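SVS_variant_AS1 (Streptomyces sp. CWA1, PDB 6TJA) probably cyclises geranylgeranyl diphosphate to a spiroviolene-type diterpene, as an engineered ancestral relative of the bacterial class I terpene cyclase spiroviolene synthase. Local coordinates at residues 56-59 against 60-64; 86-90 against 91-95; 257-260 against 261-265; 273-276 against 277-280. All coordinates share one frame; numbering follows the deposited sequence.

Interaction 1: 56-59 against 60-64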
loop_
_atom_site.group_PDB
_atom_site.type_symbol
_atom_site.label_atom_id
_atom_site.label_comp_id
_atom_site.label_asym_id
_atom_site.label_seq_id
_atom_site.Cartn_x
_atom_site.Cartn_y
_atom_site.Cartn_z
ATOM N N SER A 56 -18.070 -3.951 17.709
ATOM C CA SER A 56 -16.700 -3.579 17.312
ATOM C C SER A 56 -16.104 -2.618 18.348
ATOM O O SER A 56 -14.878 -2.568 18.451
ATOM C CB SER A 56 -16.681 -3.064 15.921
ATOM O OG SER A 56 -17.046 -4.120 15.039
ATOM N N ALA A 57 -16.916 -1.916 19.137
ATOM C CA ALA A 57 -16.408 -0.997 20.186
ATOM C C ALA A 57 -15.831 -1.837 21.327
ATOM O O ALA A 57 -14.738 -1.543 21.779
ATOM C CB ALA A 57 -17.492 -0.063 20.650
ATOM N N ASP A 58 -16.473 -2.942 21.660
ATOM C CA ASP A 58 -15.941 -3.933 22.630
ATOM C C ASP A 58 -14.594 -4.443 22.096
ATOM O O ASP A 58 -13.614 -4.521 22.860
ATOM C CB ASP A 58 -16.941 -5.079 22.856
ATOM C CG ASP A 58 -16.619 -5.972 24.048
ATOM O OD1 ASP A 58 -17.030 -5.595 25.186
ATOM O OD2 ASP A 58 -15.955 -7.025 23.841
ATOM N N PHE A 59 -14.567 -4.809 20.816
ATOM C CA PHE A 59 -13.368 -5.342 20.127
ATOM C C PHE A 59 -12.214 -4.349 20.315
ATOM O O PHE A 59 -11.214 -4.753 20.885
ATOM C CB PHE A 59 -13.692 -5.646 18.667
ATOM C CG PHE A 59 -12.527 -6.123 17.852
ATOM C CD1 PHE A 59 -12.224 -7.464 17.793
ATOM C CD2 PHE A 59 -11.754 -5.225 17.139
ATOM C CE1 PHE A 59 -11.154 -7.904 17.029
ATOM C CE2 PHE A 59 -10.701 -5.671 16.356
ATOM C CZ PHE A 59 -10.389 -7.009 16.320
ATOM N N PHE A 60 -12.317 -3.105 19.850
ATOM C CA PHE A 60 -11.128 -2.230 19.779
ATOM C C PHE A 60 -10.830 -1.589 21.142
ATOM O O PHE A 60 -9.670 -1.207 21.335
ATOM C CB PHE A 60 -11.220 -1.187 18.672
ATOM C CG PHE A 60 -9.841 -0.724 18.254
ATOM C CD1 PHE A 60 -8.981 -1.594 17.603
ATOM C CD2 PHE A 60 -9.384 0.540 18.568
ATOM C CE1 PHE A 60 -7.695 -1.203 17.265
ATOM C CE2 PHE A 60 -8.122 0.947 18.178
ATOM C CZ PHE A 60 -7.284 0.080 17.522
ATOM N N ALA A 61 -11.804 -1.541 22.060
ATOM C CA ALA A 61 -11.617 -1.115 23.464
ATOM C C ALA A 61 -10.645 -2.066 24.179
ATOM O O ALA A 61 -10.055 -1.684 25.219
ATOM C CB ALA A 61 -12.972 -1.049 24.149
ATOM N N ARG A 62 -10.513 -3.285 23.666
ATOM C CA ARG A 62 -9.520 -4.291 24.117
ATOM C C ARG A 62 -8.132 -4.062 23.496
ATOM O O ARG A 62 -7.142 -4.536 24.090
ATOM C CB ARG A 62 -10.029 -5.690 23.799
ATOM C CG ARG A 62 -11.333 -6.021 24.511
ATOM C CD ARG A 62 -11.838 -7.334 23.933
ATOM N NE ARG A 62 -13.106 -7.736 24.499
ATOM C CZ ARG A 62 -13.243 -8.342 25.665
ATOM N NH1 ARG A 62 -12.177 -8.656 26.382
ATOM N NH2 ARG A 62 -14.446 -8.647 26.109
ATOM N N PHE A 63 -8.047 -3.360 22.389
ATOM C CA PHE A 63 -6.778 -3.070 21.753
ATOM C C PHE A 63 -6.118 -1.863 22.388
ATOM O O PHE A 63 -4.952 -1.825 22.519
ATOM C CB PHE A 63 -6.972 -2.801 20.267
ATOM C CG PHE A 63 -7.068 -4.023 19.440
ATOM C CD1 PHE A 63 -8.014 -4.969 19.705
ATOM C CD2 PHE A 63 -6.197 -4.233 18.411
ATOM C CE1 PHE A 63 -8.101 -6.101 18.960
ATOM C CE2 PHE A 63 -6.271 -5.366 17.657
ATOM C CZ PHE A 63 -7.229 -6.296 17.925
ATOM N N ALA A 64 -6.915 -0.900 22.812
ATOM C CA ALA A 64 -6.421 0.325 23.403
ATOM C C ALA A 64 -7.181 0.623 24.689
ATOM O O ALA A 64 -7.922 1.560 24.776
ATOM C CB ALA A 64 -6.575 1.444 22.412
#
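Two i to i+4 backbone bonds, F60 N to S56 O at 3.0 Å and A61 N to A57 O at 2.9 Å, are followed by an i to i+3 bond in which R62 N donates to F59 O, R62 N being only weakly bonded to D58 O, while F60 O receives both F63 N and A64 N. Two side-chain pairs with i to i+4 spacing lie along this stretch. In the first, D58 and R62 form a salt bridge in which a single carboxylate oxygen is gripped side-on by two nitrogens. R62 NE reaches D58 OD2 at 3.0 Å from above the carboxylate plane, and R62 NH2 meets D58 OD2 at 3.2 Å on its syn lone pair. OD2 lies in the guanidinium plane, yet the two flat groups are turned 62° apart. With CG anti to the carbonyl carbon (chi1 -61°) and the chain extended as far as NE, R62 runs back along the helix to its partner. Without the guanidinium, as with an alanine here, the D58 carboxylate is likely to lose its cationic mate and the grip on OD2. Helix 56-61 belongs to the all-alpha class I terpene synthase fold, and its phenylalanines are buried, F60 touching T76 and A198. F63 CE1 lies over one face of the F59 ring near its rim, 3.6 Å from F59 CZ, the ring planes inclined by 34°. The F63 ring turns its edge to F59 O, with CD1 3.4 Å from that oxygen. W308 meets F59 edge-to-face, and F192 packs against F63.

Interaction 2: 86-90 against 91-95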
loop_
_atom_site.group_PDB
_atom_site.type_symbol
_atom_site.label_atom_id
_atom_site.label_comp_id
_atom_site.label_asym_id
_atom_site.label_seq_id
_atom_site.Cartn_x
_atom_site.Cartn_y
_atom_site.Cartn_z
ATOM N N PHE A 86 -17.908 -3.620 5.338
ATOM C CA PHE A 86 -17.336 -3.629 3.968
ATOM C C PHE A 86 -16.913 -5.062 3.611
ATOM O O PHE A 86 -17.200 -5.548 2.505
ATOM C CB PHE A 86 -16.187 -2.624 3.865
ATOM C CG PHE A 86 -15.613 -2.486 2.481
ATOM C CD1 PHE A 86 -16.046 -1.473 1.637
ATOM C CD2 PHE A 86 -14.627 -3.354 2.033
ATOM C CE1 PHE A 86 -15.506 -1.340 0.368
ATOM C CE2 PHE A 86 -14.098 -3.219 0.759
ATOM C CZ PHE A 86 -14.553 -2.227 -0.076
ATOM N N ASP A 87 -16.267 -5.760 4.537
ATOM C CA ASP A 87 -15.868 -7.161 4.290
ATOM C C ASP A 87 -17.120 -7.954 3.895
ATOM O O ASP A 87 -17.081 -8.608 2.849
ATOM C CB ASP A 87 -15.161 -7.802 5.486
ATOM C CG ASP A 87 -14.666 -9.198 5.152
ATOM O OD1 ASP A 87 -13.881 -9.326 4.186
ATOM O OD2 ASP A 87 -15.101 -10.153 5.822
ATOM N N ASP A 88 -18.207 -7.855 4.670
ATOM C CA ASP A 88 -19.388 -8.758 4.551
ATOM C C ASP A 88 -20.258 -8.414 3.321
ATOM O O ASP A 88 -20.837 -9.353 2.772
ATOM C CB ASP A 88 -20.200 -8.765 5.848
ATOM C CG ASP A 88 -21.471 -9.595 5.791
ATOM O OD1 ASP A 88 -21.396 -10.834 5.972
ATOM O OD2 ASP A 88 -22.520 -8.978 5.594
ATOM N N HIS A 89 -20.313 -7.168 2.891
ATOM C CA HIS A 89 -21.107 -6.781 1.750
ATOM C C HIS A 89 -20.361 -6.630 0.429
ATOM O O HIS A 89 -20.972 -6.658 -0.591
ATOM C CB HIS A 89 -21.810 -5.460 2.007
ATOM C CG HIS A 89 -22.865 -5.526 3.046
ATOM N ND1 HIS A 89 -22.689 -5.017 4.311
ATOM C CD2 HIS A 89 -24.114 -6.031 3.015
ATOM C CE1 HIS A 89 -23.778 -5.224 5.021
ATOM N NE2 HIS A 89 -24.659 -5.835 4.257
ATOM N N ARG A 90 -19.055 -6.454 0.441
ATOM C CA ARG A 90 -18.333 -6.220 -0.796
ATOM C C ARG A 90 -17.156 -7.085 -1.071
ATOM O O ARG A 90 -16.675 -7.111 -2.150
ATOM C CB ARG A 90 -17.779 -4.802 -0.812
ATOM C CG ARG A 90 -18.787 -3.719 -0.631
ATOM C CD ARG A 90 -19.193 -3.112 -1.947
ATOM N NE ARG A 90 -20.490 -2.506 -1.832
ATOM C CZ ARG A 90 -20.726 -1.214 -1.931
ATOM N NH1 ARG A 90 -19.750 -0.354 -2.163
ATOM N NH2 ARG A 90 -21.952 -0.787 -1.782
ATOM N N CYS A 91 -16.695 -7.788 -0.080
ATOM C CA CYS A 91 -15.452 -8.585 -0.173
ATOM C C CYS A 91 -15.827 -10.059 -0.154
ATOM O O CYS A 91 -15.401 -10.770 -1.052
ATOM C CB CYS A 91 -14.468 -8.217 0.940
ATOM S SG CYS A 91 -13.934 -6.475 0.900
ATOM N N ASP A 92 -16.634 -10.485 0.817
ATOM C CA ASP A 92 -16.835 -11.923 1.161
ATOM C C ASP A 92 -18.101 -12.501 0.488
ATOM O O ASP A 92 -18.093 -13.708 0.258
ATOM C CB ASP A 92 -16.821 -12.115 2.685
ATOM C CG ASP A 92 -16.489 -13.530 3.122
ATOM O OD1 ASP A 92 -15.473 -14.076 2.616
ATOM O OD2 ASP A 92 -17.256 -14.083 3.948
ATOM N N ASN A 93 -19.135 -11.715 0.244
ATOM C CA ASN A 93 -20.387 -12.286 -0.186
ATOM C C ASN A 93 -21.141 -11.900 -1.423
ATOM O O ASN A 93 -21.766 -12.779 -2.033
ATOM C CB ASN A 93 -21.399 -12.133 0.944
ATOM C CG ASN A 93 -21.153 -13.082 2.068
ATOM O OD1 ASN A 93 -20.825 -14.211 1.854
ATOM N ND2 ASN A 93 -21.280 -12.606 3.274
ATOM N N GLY A 94 -21.084 -10.650 -1.849
ATOM C CA GLY A 94 -21.876 -10.207 -2.987
ATOM C C GLY A 94 -21.355 -10.538 -4.363
ATOM O O GLY A 94 -20.554 -11.398 -4.527
ATOM N N PRO A 95 -21.823 -9.835 -5.385
ATOM C CA PRO A 95 -21.355 -10.136 -6.734
ATOM C C PRO A 95 -19.841 -9.986 -6.895
ATOM O O PRO A 95 -19.282 -10.759 -7.620
ATOM C CB PRO A 95 -22.100 -9.136 -7.600
ATOM C CG PRO A 95 -22.497 -8.062 -6.689
ATOM C CD PRO A 95 -22.736 -8.692 -5.372
#
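A sulfur-aromatic contact between F86 and C91 and a widened backbone turn centred on D87 mark the C-terminal end of helix 70-91, where the helix passes into the loop toward helix 100-115. C91 SG approaches F86 CE2 to 3.3 Å and stands obliquely, 4.3 Å from the ring centroid and 65° off the normal. With SG anti to the carbonyl carbon (chi1 -61°), the sulfur is directed back toward that ring. R90 CB lies over the centre of one face of the same ring, which also stacks with W82. D87 O takes two donors, D92 N at 2.8 Å and C91 N at 3.1 Å; the first spans five residues and gives the helix a pi-type turn. D87, D88 and D92 match the DDXXXD form of the aspartate-rich motif, which in class I terpene synthases binds magnesium ions for the substrate diphosphate. The wide turn brings D92 round beside D87, the like charges of their OD2 atoms 4.9 Å apart without touching and their carboxylate planes only 20° from parallel. Beyond it, N93 folds back so that its ND2 makes a weak bond to D88 O at 3.3 Å. The guanidinium of R90 leads off to a salt bridge with D124.

Interaction 3: 257-260 against 261-265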
loop_
_atom_site.group_PDB
_atom_site.type_symbol
_atom_site.label_atom_id
_atom_site.label_comp_id
_atom_site.label_asym_id
_atom_site.label_seq_id
_atom_site.Cartn_x
_atom_site.Cartn_y
_atom_site.Cartn_z
ATOM N N SER A 257 -7.178 -35.067 6.981
ATOM C CA SER A 257 -8.545 -34.939 7.530
ATOM C C SER A 257 -8.697 -33.540 8.146
ATOM O O SER A 257 -7.662 -32.857 8.406
ATOM C CB SER A 257 -8.856 -36.017 8.524
ATOM O OG SER A 257 -7.956 -35.992 9.623
ATOM N N LEU A 258 -9.946 -33.108 8.316
ATOM C CA LEU A 258 -10.268 -31.856 9.012
ATOM C C LEU A 258 -9.616 -31.929 10.390
ATOM O O LEU A 258 -8.925 -30.967 10.759
ATOM C CB LEU A 258 -11.783 -31.666 9.085
ATOM C CG LEU A 258 -12.223 -30.525 10.005
ATOM C CD1 LEU A 258 -11.652 -29.197 9.533
ATOM C CD2 LEU A 258 -13.739 -30.452 10.094
ATOM N N GLN A 259 -9.774 -33.050 11.096
ATOM C CA GLN A 259 -9.241 -33.195 12.477
ATOM C C GLN A 259 -7.719 -33.021 12.475
ATOM O O GLN A 259 -7.248 -32.297 13.349
ATOM C CB GLN A 259 -9.592 -34.538 13.123
ATOM C CG GLN A 259 -9.202 -34.610 14.604
ATOM C CD GLN A 259 -9.702 -33.437 15.428
ATOM O OE1 GLN A 259 -10.844 -32.997 15.301
ATOM N NE2 GLN A 259 -8.838 -32.899 16.279
ATOM N N GLU A 260 -6.982 -33.669 11.561
ATOM C CA GLU A 260 -5.498 -33.515 11.451
ATOM C C GLU A 260 -5.149 -32.048 11.114
ATOM O O GLU A 260 -4.256 -31.491 11.757
ATOM C CB GLU A 260 -4.924 -34.490 10.413
ATOM C CG GLU A 260 -5.015 -35.970 10.812
ATOM C CD GLU A 260 -4.862 -36.967 9.661
ATOM O OE1 GLU A 260 -4.769 -36.524 8.505
ATOM O OE2 GLU A 260 -4.853 -38.197 9.923
ATOM N N ALA A 261 -5.854 -31.421 10.175
ATOM C CA ALA A 261 -5.657 -30.001 9.798
ATOM C C ALA A 261 -5.895 -29.102 11.023
ATOM O O ALA A 261 -5.065 -28.198 11.239
ATOM C CB ALA A 261 -6.533 -29.606 8.626
ATOM N N VAL A 262 -6.942 -29.336 11.814
ATOM C CA VAL A 262 -7.235 -28.492 13.019
ATOM C C VAL A 262 -6.021 -28.541 13.969
ATOM O O VAL A 262 -5.632 -27.475 14.513
ATOM C CB VAL A 262 -8.544 -28.908 13.730
ATOM C CG1 VAL A 262 -8.667 -28.315 15.140
ATOM C CG2 VAL A 262 -9.766 -28.558 12.899
ATOM N N GLU A 263 -5.450 -29.731 14.168
ATOM C CA GLU A 263 -4.268 -29.970 15.036
ATOM C C GLU A 263 -3.014 -29.338 14.417
ATOM O O GLU A 263 -2.273 -28.688 15.155
ATOM C CB GLU A 263 -4.103 -31.467 15.271
ATOM C CG GLU A 263 -5.138 -31.974 16.264
ATOM C CD GLU A 263 -5.082 -33.457 16.568
ATOM O OE1 GLU A 263 -3.952 -34.023 16.514
ATOM O OE2 GLU A 263 -6.164 -34.047 16.857
ATOM N N GLU A 264 -2.755 -29.572 13.130
ATOM C CA GLU A 264 -1.624 -28.935 12.423
ATOM C C GLU A 264 -1.747 -27.408 12.537
ATOM O O GLU A 264 -0.729 -26.731 12.801
ATOM C CB GLU A 264 -1.567 -29.395 10.967
ATOM C CG GLU A 264 -0.335 -28.872 10.232
ATOM C CD GLU A 264 1.009 -29.258 10.852
ATOM O OE1 GLU A 264 1.035 -30.200 11.681
ATOM O OE2 GLU A 264 2.034 -28.626 10.496
ATOM N N ALA A 265 -2.940 -26.865 12.352
ATOM C CA ALA A 265 -3.149 -25.401 12.346
ATOM C C ALA A 265 -2.802 -24.826 13.722
ATOM O O ALA A 265 -2.169 -23.745 13.769
ATOM C CB ALA A 265 -4.555 -25.048 11.934
#
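A capping box formed by S257 and E260 starts helix 258-283, and the first turns that follow are tied by the pairs L258-V262 and Q259-E263. S257 is the N-cap: its OG accepts E260 N at 3.2 Å, with an N-H...O angle of 163°, and in return S257 N donates to E260 OE1 at 3.2 Å, arriving from above the carboxylate plane. Two amide groups at the helix start are thereby satisfied by side chains, and the negative charge of E260 sits where it is likely to interact well with the helix dipole. The backbone then enters regular alpha-helical bonding, with A261 N to S257 O at 2.9 Å and E264 N to E260 O at 2.8 Å. L258, itself exposed, lays CD1 against V262 CG2 at 3.9 Å; V262 is the buried member, and its CG2 also lies against the carbonyl oxygen of L258. V262 continues to P11, L233 and Y247, while A261 packs on L250 and M251 of helix 246-254; this first part of helix 258-283 thus rests on the preceding helix and on the N-terminal segment. Polar contact is made by Q259 and E263. Q259 leaves the backbone with CG anti to N (chi1 -172°) and bends at the next bond, which swings its amide along the helix toward the extended chain of E263. The amide and carboxylate planes are 59° apart, and the bond is nearly straight: Q259 NE2 donates to E263 OE2 at 3.0 Å, on the anti lone pair, with the acceptor close to the amide plane.

Interaction 4: 273-276 against 277-280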
loop_
_atom_site.group_PDB
_atom_site.type_symbol
_atom_site.label_atom_id
_atom_site.label_comp_id
_atom_site.label_asym_id
_atom_site.label_seq_id
_atom_site.Cartn_x
_atom_site.Cartn_y
_atom_site.Cartn_z
ATOM N N LEU A 273 3.099 -17.585 17.730
ATOM C CA LEU A 273 2.914 -16.804 18.983
ATOM C C LEU A 273 4.156 -16.932 19.876
ATOM O O LEU A 273 4.571 -15.928 20.414
ATOM C CB LEU A 273 1.655 -17.250 19.720
ATOM C CG LEU A 273 1.346 -16.428 20.964
ATOM C CD1 LEU A 273 1.354 -14.935 20.650
ATOM C CD2 LEU A 273 0.011 -16.848 21.519
ATOM N N LEU A 274 4.765 -18.108 19.974
ATOM C CA LEU A 274 6.030 -18.307 20.740
ATOM C C LEU A 274 7.167 -17.440 20.174
ATOM O O LEU A 274 7.917 -16.843 20.964
ATOM C CB LEU A 274 6.423 -19.784 20.701
ATOM C CG LEU A 274 6.380 -20.504 22.048
ATOM C CD1 LEU A 274 5.091 -20.230 22.814
ATOM C CD2 LEU A 274 6.550 -21.994 21.833
ATOM N N ARG A 275 7.327 -17.388 18.857
ATOM C CA ARG A 275 8.362 -16.511 18.293
ATOM C C ARG A 275 7.992 -15.052 18.616
ATOM O O ARG A 275 8.877 -14.315 19.008
ATOM C CB ARG A 275 8.564 -16.784 16.808
ATOM C CG ARG A 275 9.572 -15.838 16.182
ATOM C CD ARG A 275 10.918 -15.821 16.872
ATOM N NE ARG A 275 11.782 -14.861 16.208
ATOM C CZ ARG A 275 12.843 -14.287 16.757
ATOM N NH1 ARG A 275 13.209 -14.574 17.988
ATOM N NH2 ARG A 275 13.530 -13.404 16.078
ATOM N N PHE A 276 6.736 -14.684 18.552
ATOM C CA PHE A 276 6.348 -13.337 18.893
ATOM C C PHE A 276 6.723 -12.999 20.349
ATOM O O PHE A 276 7.241 -11.982 20.600
ATOM C CB PHE A 276 4.869 -13.090 18.615
ATOM C CG PHE A 276 4.328 -11.857 19.266
ATOM C CD1 PHE A 276 3.988 -11.861 20.574
ATOM C CD2 PHE A 276 4.152 -10.703 18.550
ATOM C CE1 PHE A 276 3.541 -10.745 21.179
ATOM C CE2 PHE A 276 3.678 -9.586 19.142
ATOM C CZ PHE A 276 3.377 -9.610 20.467
ATOM N N LEU A 277 6.466 -13.894 21.276
ATOM C CA LEU A 277 6.788 -13.673 22.658
ATOM C C LEU A 277 8.287 -13.568 22.871
ATOM O O LEU A 277 8.743 -12.744 23.616
ATOM C CB LEU A 277 6.188 -14.749 23.546
ATOM C CG LEU A 277 4.685 -14.854 23.540
ATOM C CD1 LEU A 277 4.244 -16.163 24.093
ATOM C CD2 LEU A 277 4.007 -13.703 24.212
ATOM N N GLU A 278 9.020 -14.429 22.198
ATOM C CA GLU A 278 10.453 -14.425 22.278
ATOM C C GLU A 278 11.021 -13.118 21.735
ATOM O O GLU A 278 11.743 -12.468 22.419
ATOM C CB GLU A 278 11.053 -15.675 21.641
ATOM C CG GLU A 278 12.541 -15.623 21.447
ATOM C CD GLU A 278 13.119 -16.820 20.711
ATOM O OE1 GLU A 278 12.835 -17.046 19.540
ATOM O OE2 GLU A 278 13.896 -17.545 21.307
ATOM N N LEU A 279 10.638 -12.707 20.539
ATOM C CA LEU A 279 11.163 -11.419 19.987
ATOM C C LEU A 279 10.705 -10.242 20.865
ATOM O O LEU A 279 11.455 -9.273 21.046
ATOM C CB LEU A 279 10.688 -11.275 18.545
ATOM C CG LEU A 279 11.214 -10.042 17.813
ATOM C CD1 LEU A 279 12.722 -9.887 17.970
ATOM C CD2 LEU A 279 10.859 -10.113 16.354
ATOM N N HIS A 280 9.492 -10.299 21.394
ATOM C CA HIS A 280 8.930 -9.195 22.208
ATOM C C HIS A 280 9.844 -8.981 23.421
ATOM O O HIS A 280 10.185 -7.826 23.718
ATOM C CB HIS A 280 7.469 -9.469 22.605
ATOM C CG HIS A 280 6.976 -8.474 23.601
ATOM N ND1 HIS A 280 7.253 -8.588 24.949
ATOM C CD2 HIS A 280 6.335 -7.298 23.435
ATOM C CE1 HIS A 280 6.734 -7.549 25.578
ATOM N NE2 HIS A 280 6.194 -6.727 24.665
#
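L273 to F276 and L277 to H280 are successive turns of helix 258-283, joined by an unbroken run of i to i+4 backbone bonds, of which L279 N to R275 O is the shortest at 2.8 Å. The ionic contact is between R275 and E278, three residues apart (i to i+3). R275 NH1 donates to E278 OE1 at 2.9 Å, coming from above the carboxylate plane while the oxygen sits 21° out of the guanidinium plane; the two planes stand almost perpendicular, at 82°. R275 gets there with CG anti to the backbone N (chi1 177°) followed by a bend at the next bond, which turns the chain along the helix axis. Its guanidinium has further partners near the C-terminus: NH2 forms a salt bridge with D356 and NE bonds to W353 O. These bonds in several directions fix the rotation of the group, and L279 CB covers one of its faces, 4.1 Å above the centre. A leucine in place of R275 would probably leave E278 and D356 without their shared cation and the C-terminal segment less firmly held to this helix. Apolar contacts gather round L277. Its CD1 lies 4.3 Å from L273 CG and 4.3 Å from L274 CD1, and its other branch, CD2, comes within 4.1 Å of F276 CD1. The helix is packed between neighbours in the all-alpha fold: F276 reaches both helix 289-309, at I302 and at R299, which H280 touches too, and helix 211-231, at L216 and M219, while L279 also meets L216.

How the interactions relate
Along the chain the four contacts follow in series, each within or at the end of a helix. Interactions 1 and 2 belong to successive helices, 56-61 and 70-91, with centres about 23 Å apart; S56 touches helix 70-91 upstream of the aspartate-rich end in interaction 2. Interactions 3 and 4 share helix 258-283, the first at its start and the second farther along, with centres again about 23 Å apart. None touches another; the probable metal-binding end of helix 70-91 and the packing in interaction 4 are the most distant pair, about 34 Å between centres, on opposite sides of the chain's centre and separated by other helices of the fold.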